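Local coordinates for protein putative S-adenosylmethionine-dependent methyltransferase (Bacteroides thetaiotaomicron, PDB 1WYZ) that is a putative S-adenosylmethionine-dependent methyltransferase, probably transferring a methyl group to a substrate that has not been established, at residues Ile32-Val37 and Ala84-Ile89; Glu2-Leu7 and Lys114-Val119. All coordinates share one frame; numbering follows the deposited sequence.

How the contacts relate
Both contacts pair parallel strands of one five-stranded sheet in the order 62-63, 34-37, 86-89, 5-8, 115-117, and their centres lie about 9 Å apart. Contact 1 joins 34-37 to 86-89, while contact 2 joins 5-8 to the last strand of that order, 115-117. The seam between them is the pairing of 86-89 with 5-8, where Met86 O lies 2.7 Å from Tyr6 N. Each is mostly buried, with eight residues enclosed. Contact 1 is touched by no other chain and loosens near Arg33 and the His34 ring; contact 2 is exposed at Thr3 and Lys114, and Leu7, Ile116, Pro117 and Val119 meet the second subunit. Contact 1 mixes isoleucines with Phe35, His34 and Met86 round the bare backbone of Gly87, whereas a CH-pi contact on Tyr6 marks contact 2.

Contact 1 of 2, residues Ile32-Val37 and Ala84-Ile89; sequences IRHFIV and ASMGVI
Phe35 and Ile36 run alongside Gly87 and Val88 as parallel neighbours in the five-stranded sheet of the N-terminal domain, their strand axes 26° apart. Three backbone bonds define the pairing: Gly87 N to His34 O (3.2 Å), Ile36 N to Gly87 O (2.8 Å) and Ile89 N to Ile36 O. Gly87 thus bonds through both N-H and carbonyl; the bond to its carbonyl is nearly straight, 164° at hydrogen.

Packing is tight on the face carrying Phe35, Val37 and Ile89. The methyl CD1 of Ile89 reaches CD2 of the Phe35 ring at 3.4 Å, while Val37 CG1 lies beside Ile89 CB at 3.6 Å. Ile32 CG2, anti to its own nitrogen, sits over one face of the Phe35 ring toward its rim and also meets Gly87 N at 3.4 Å. Replacing Ile32 with alanine would probably open a gap between that ring and the Gly87 backbone, leaving the phenyl group freer to shift.

The solvent side, at the start of the strands, is looser: Arg33 is exposed and poorly ordered, and His34 CE1 comes no closer to Ala84 CB than 4.3 Å. His34 CB, in contrast, is closely packed by Met86, a selenomethionine backed by Pro79 and Leu80 of helix 70-81. The Met86 chain bends at chi3 (92°), bringing its terminal CE to 3.3 Å from His34 CB.

Contact 2 of 2, residues Glu2-Leu7 and Lys114-Val119; sequences ETALYL and KVIPLV
Tyr6 and Ile116 lie side by side on adjacent parallel strands, 5-8 and 115-117, at one end of the five-stranded sheet. Their side chains meet through a CH-pi contact: Ile116 CG2 stands 3.7 Å from the centroid of the Tyr6 ring and 20° off its normal. Ile116 CD1 adds a touch at Tyr6 CE1 (3.6 Å), and Leu118 CD2 comes to the ring edge at CD1. With Ile116 CG1 anti to the backbone N (chi1 161°), CG2 falls between N and the carbonyl carbon, the position from which it overlies the tyrosine. On the face of Leu5 and Val115, Leu7 CD2 meets Val115 CG1 at 3.7 Å.

The backbone ladder sets this register. Leu5 N donates to Lys114 O at 2.8 Å, Ile116 N to Leu5 O, and Leu7 N to Ile116 O; the last two donors stand above their carbonyl planes. A weak bond from Leu118 N to Leu7 O extends the ladder beyond the strand.

Farther out, Ile28 of helix 24-29 packs against Tyr6 and Leu118, whereas Val104 and Ala108 of helix 100-110 meet Leu5 on the other face. Leu126 and Met129 of the second subunit reach Pro117 and Leu7. At the far end of the tyrosine, a weak bond joins Tyr6 OH to Glu2 O at 3.5 Å.

Contact 1 of 2, residues Ile32-Val37 and Ala84-Ile89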
# COMPACT_ATOMS: atom_id res chain seq x y z
N ILE A 32 -11.23 21.37 -3.37
CA ILE A 32 -12.46 20.58 -3.39
C ILE A 32 -13.60 21.18 -2.57
O ILE A 32 -13.41 21.59 -1.43
CB ILE A 32 -12.18 19.17 -2.90
CG1 ILE A 32 -11.06 18.56 -3.74
CG2 ILE A 32 -13.45 18.34 -2.96
CD1 ILE A 32 -11.38 18.17 -5.18
N ARG A 33 -14.79 21.21 -3.17
CA ARG A 33 -15.99 21.75 -2.54
C ARG A 33 -17.00 20.65 -2.24
O ARG A 33 -17.90 20.83 -1.42
CB ARG A 33 -16.68 22.77 -3.46
CG ARG A 33 -15.86 24.00 -3.81
CD ARG A 33 -16.67 24.89 -4.76
NE ARG A 33 -16.01 26.16 -5.05
CZ ARG A 33 -16.52 27.11 -5.82
NH1 ARG A 33 -17.71 26.94 -6.39
NH2 ARG A 33 -15.85 28.24 -6.02
N HIS A 34 -16.85 19.52 -2.93
CA HIS A 34 -17.76 18.37 -2.78
C HIS A 34 -17.01 17.10 -2.41
O HIS A 34 -16.13 16.65 -3.14
CB HIS A 34 -18.51 18.11 -4.09
CG HIS A 34 -18.99 19.35 -4.77
ND1 HIS A 34 -18.15 20.38 -5.14
CD2 HIS A 34 -20.23 19.71 -5.19
CE1 HIS A 34 -18.84 21.31 -5.76
NE2 HIS A 34 -20.10 20.94 -5.81
N PHE A 35 -17.37 16.49 -1.29
CA PHE A 35 -16.72 15.26 -0.86
C PHE A 35 -17.71 14.11 -0.80
O PHE A 35 -18.88 14.30 -0.51
CB PHE A 35 -16.08 15.43 0.52
CG PHE A 35 -15.10 16.56 0.60
CD1 PHE A 35 -15.54 17.87 0.77
CD2 PHE A 35 -13.74 16.32 0.46
CE1 PHE A 35 -14.63 18.93 0.78
CE2 PHE A 35 -12.82 17.38 0.46
CZ PHE A 35 -13.26 18.69 0.62
N ILE A 36 -17.23 12.91 -1.09
CA ILE A 36 -18.05 11.71 -1.01
C ILE A 36 -17.39 10.98 0.15
O ILE A 36 -16.21 10.64 0.09
CB ILE A 36 -17.98 10.88 -2.31
CG1 ILE A 36 -18.71 11.61 -3.44
CG2 ILE A 36 -18.65 9.53 -2.12
CD1 ILE A 36 -20.18 11.77 -3.34
N VAL A 37 -18.14 10.75 1.22
CA VAL A 37 -17.59 10.12 2.42
C VAL A 37 -18.38 8.98 3.04
O VAL A 37 -19.58 8.82 2.79
CB VAL A 37 -17.37 11.18 3.51
CG1 VAL A 37 -16.37 12.22 3.04
CG2 VAL A 37 -18.71 11.84 3.84
N ALA A 84 -16.01 20.22 -11.76
CA ALA A 84 -15.55 20.55 -10.41
C ALA A 84 -14.85 19.34 -9.80
O ALA A 84 -15.33 18.21 -9.93
CB ALA A 84 -16.72 20.97 -9.54
N SER A 85 -13.71 19.56 -9.14
CA SER A 85 -12.97 18.47 -8.53
C SER A 85 -13.68 17.98 -7.26
O SER A 85 -14.32 18.76 -6.56
CB SER A 85 -11.55 18.92 -8.20
OG SER A 85 -10.83 19.23 -9.39
N MSE A 86 -13.58 16.68 -6.98
CA MSE A 86 -14.21 16.09 -5.79
C MSE A 86 -13.26 15.18 -5.03
O MSE A 86 -12.32 14.63 -5.60
CB MSE A 86 -15.44 15.29 -6.16
CG MSE A 86 -16.55 16.06 -6.84
SE MSE A 86 -18.06 14.87 -7.12
CE MSE A 86 -19.07 15.20 -5.49
N GLY A 87 -13.50 15.00 -3.74
CA GLY A 87 -12.64 14.13 -2.97
C GLY A 87 -13.40 13.02 -2.28
O GLY A 87 -14.59 13.15 -2.01
N VAL A 88 -12.72 11.91 -2.00
CA VAL A 88 -13.33 10.79 -1.30
C VAL A 88 -12.53 10.66 -0.00
O VAL A 88 -11.30 10.77 -0.02
CB VAL A 88 -13.23 9.47 -2.11
CG1 VAL A 88 -13.93 8.36 -1.35
CG2 VAL A 88 -13.87 9.63 -3.48
N ILE A 89 -13.22 10.44 1.11
CA ILE A 89 -12.57 10.33 2.42
C ILE A 89 -13.08 9.13 3.22
O ILE A 89 -14.29 8.94 3.35
CB ILE A 89 -12.85 11.59 3.27
CG1 ILE A 89 -12.56 12.84 2.45
CG2 ILE A 89 -11.99 11.56 4.53
CD1 ILE A 89 -13.13 14.13 3.04

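Contact 2 of 2, residues Glu2-Leu7 and Lys114-Val119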
# COMPACT_ATOMS: atom_id res chain seq x y z
N GLU A 2 -5.97 18.26 -12.17
CA GLU A 2 -6.73 19.07 -11.17
C GLU A 2 -8.19 18.65 -11.14
O GLU A 2 -8.66 18.10 -10.15
CB GLU A 2 -6.62 20.56 -11.51
CG GLU A 2 -7.24 21.50 -10.48
CD GLU A 2 -6.47 21.54 -9.18
OE1 GLU A 2 -5.23 21.61 -9.23
OE2 GLU A 2 -7.11 21.51 -8.10
N THR A 3 -8.92 18.91 -12.22
CA THR A 3 -10.33 18.54 -12.26
C THR A 3 -10.43 17.02 -12.32
O THR A 3 -10.20 16.40 -13.37
CB THR A 3 -11.05 19.18 -13.48
OG1 THR A 3 -12.35 18.60 -13.63
CG2 THR A 3 -10.24 18.98 -14.75
N ALA A 4 -10.76 16.42 -11.18
CA ALA A 4 -10.86 14.97 -11.07
C ALA A 4 -11.37 14.52 -9.70
O ALA A 4 -11.67 15.35 -8.84
CB ALA A 4 -9.50 14.33 -11.34
N LEU A 5 -11.47 13.21 -9.52
CA LEU A 5 -11.91 12.62 -8.26
C LEU A 5 -10.65 12.20 -7.49
O LEU A 5 -10.04 11.17 -7.77
CB LEU A 5 -12.80 11.39 -8.51
CG LEU A 5 -13.34 10.65 -7.26
CD1 LEU A 5 -14.32 11.55 -6.50
CD2 LEU A 5 -14.03 9.36 -7.67
N TYR A 6 -10.28 13.03 -6.52
CA TYR A 6 -9.13 12.80 -5.68
C TYR A 6 -9.49 11.88 -4.51
O TYR A 6 -10.39 12.20 -3.72
CB TYR A 6 -8.63 14.14 -5.13
CG TYR A 6 -7.84 14.97 -6.13
CD1 TYR A 6 -6.46 14.79 -6.29
CD2 TYR A 6 -8.45 15.98 -6.87
CE1 TYR A 6 -5.72 15.59 -7.14
CE2 TYR A 6 -7.71 16.79 -7.73
CZ TYR A 6 -6.34 16.59 -7.86
OH TYR A 6 -5.59 17.40 -8.69
N LEU A 7 -8.82 10.74 -4.41
CA LEU A 7 -9.05 9.79 -3.33
C LEU A 7 -8.20 10.22 -2.15
O LEU A 7 -7.00 9.96 -2.12
CB LEU A 7 -8.64 8.39 -3.80
CG LEU A 7 -9.72 7.55 -4.50
CD1 LEU A 7 -10.79 8.43 -5.10
CD2 LEU A 7 -9.06 6.67 -5.55
N LYS A 114 -11.75 11.22 -14.47
CA LYS A 114 -10.37 11.17 -13.98
C LYS A 114 -10.30 10.89 -12.48
O LYS A 114 -10.95 11.55 -11.67
CB LYS A 114 -9.64 12.49 -14.28
CG LYS A 114 -8.23 12.57 -13.73
CD LYS A 114 -7.38 11.48 -14.32
CE LYS A 114 -5.91 11.73 -14.06
NZ LYS A 114 -5.49 13.03 -14.65
N VAL A 115 -9.48 9.91 -12.13
CA VAL A 115 -9.29 9.50 -10.75
C VAL A 115 -7.81 9.65 -10.39
O VAL A 115 -6.93 9.29 -11.18
CB VAL A 115 -9.72 8.02 -10.55
CG1 VAL A 115 -9.58 7.61 -9.09
CG2 VAL A 115 -11.13 7.84 -11.03
N ILE A 116 -7.54 10.19 -9.21
CA ILE A 116 -6.17 10.35 -8.78
C ILE A 116 -6.04 10.12 -7.27
O ILE A 116 -6.62 10.83 -6.46
CB ILE A 116 -5.64 11.74 -9.22
CG1 ILE A 116 -4.42 12.13 -8.40
CG2 ILE A 116 -6.74 12.76 -9.16
CD1 ILE A 116 -3.61 13.31 -8.95
N PRO A 117 -5.28 9.07 -6.90
CA PRO A 117 -5.06 8.72 -5.49
C PRO A 117 -3.87 9.48 -4.88
O PRO A 117 -2.83 9.62 -5.52
CB PRO A 117 -4.80 7.22 -5.57
CG PRO A 117 -3.92 7.14 -6.81
CD PRO A 117 -4.63 8.09 -7.79
N LEU A 118 -4.03 9.99 -3.66
CA LEU A 118 -2.94 10.71 -3.02
C LEU A 118 -2.27 9.83 -1.97
O LEU A 118 -2.91 8.93 -1.41
CB LEU A 118 -3.46 12.01 -2.38
CG LEU A 118 -4.15 13.00 -3.32
CD1 LEU A 118 -4.37 14.32 -2.57
CD2 LEU A 118 -3.29 13.25 -4.57
N VAL A 119 -0.99 10.07 -1.71
CA VAL A 119 -0.24 9.27 -0.75
C VAL A 119 -0.77 9.36 0.68
O VAL A 119 -1.12 10.43 1.17
CB VAL A 119 1.25 9.65 -0.77
CG1 VAL A 119 2.01 8.78 0.22
CG2 VAL A 119 1.81 9.46 -2.16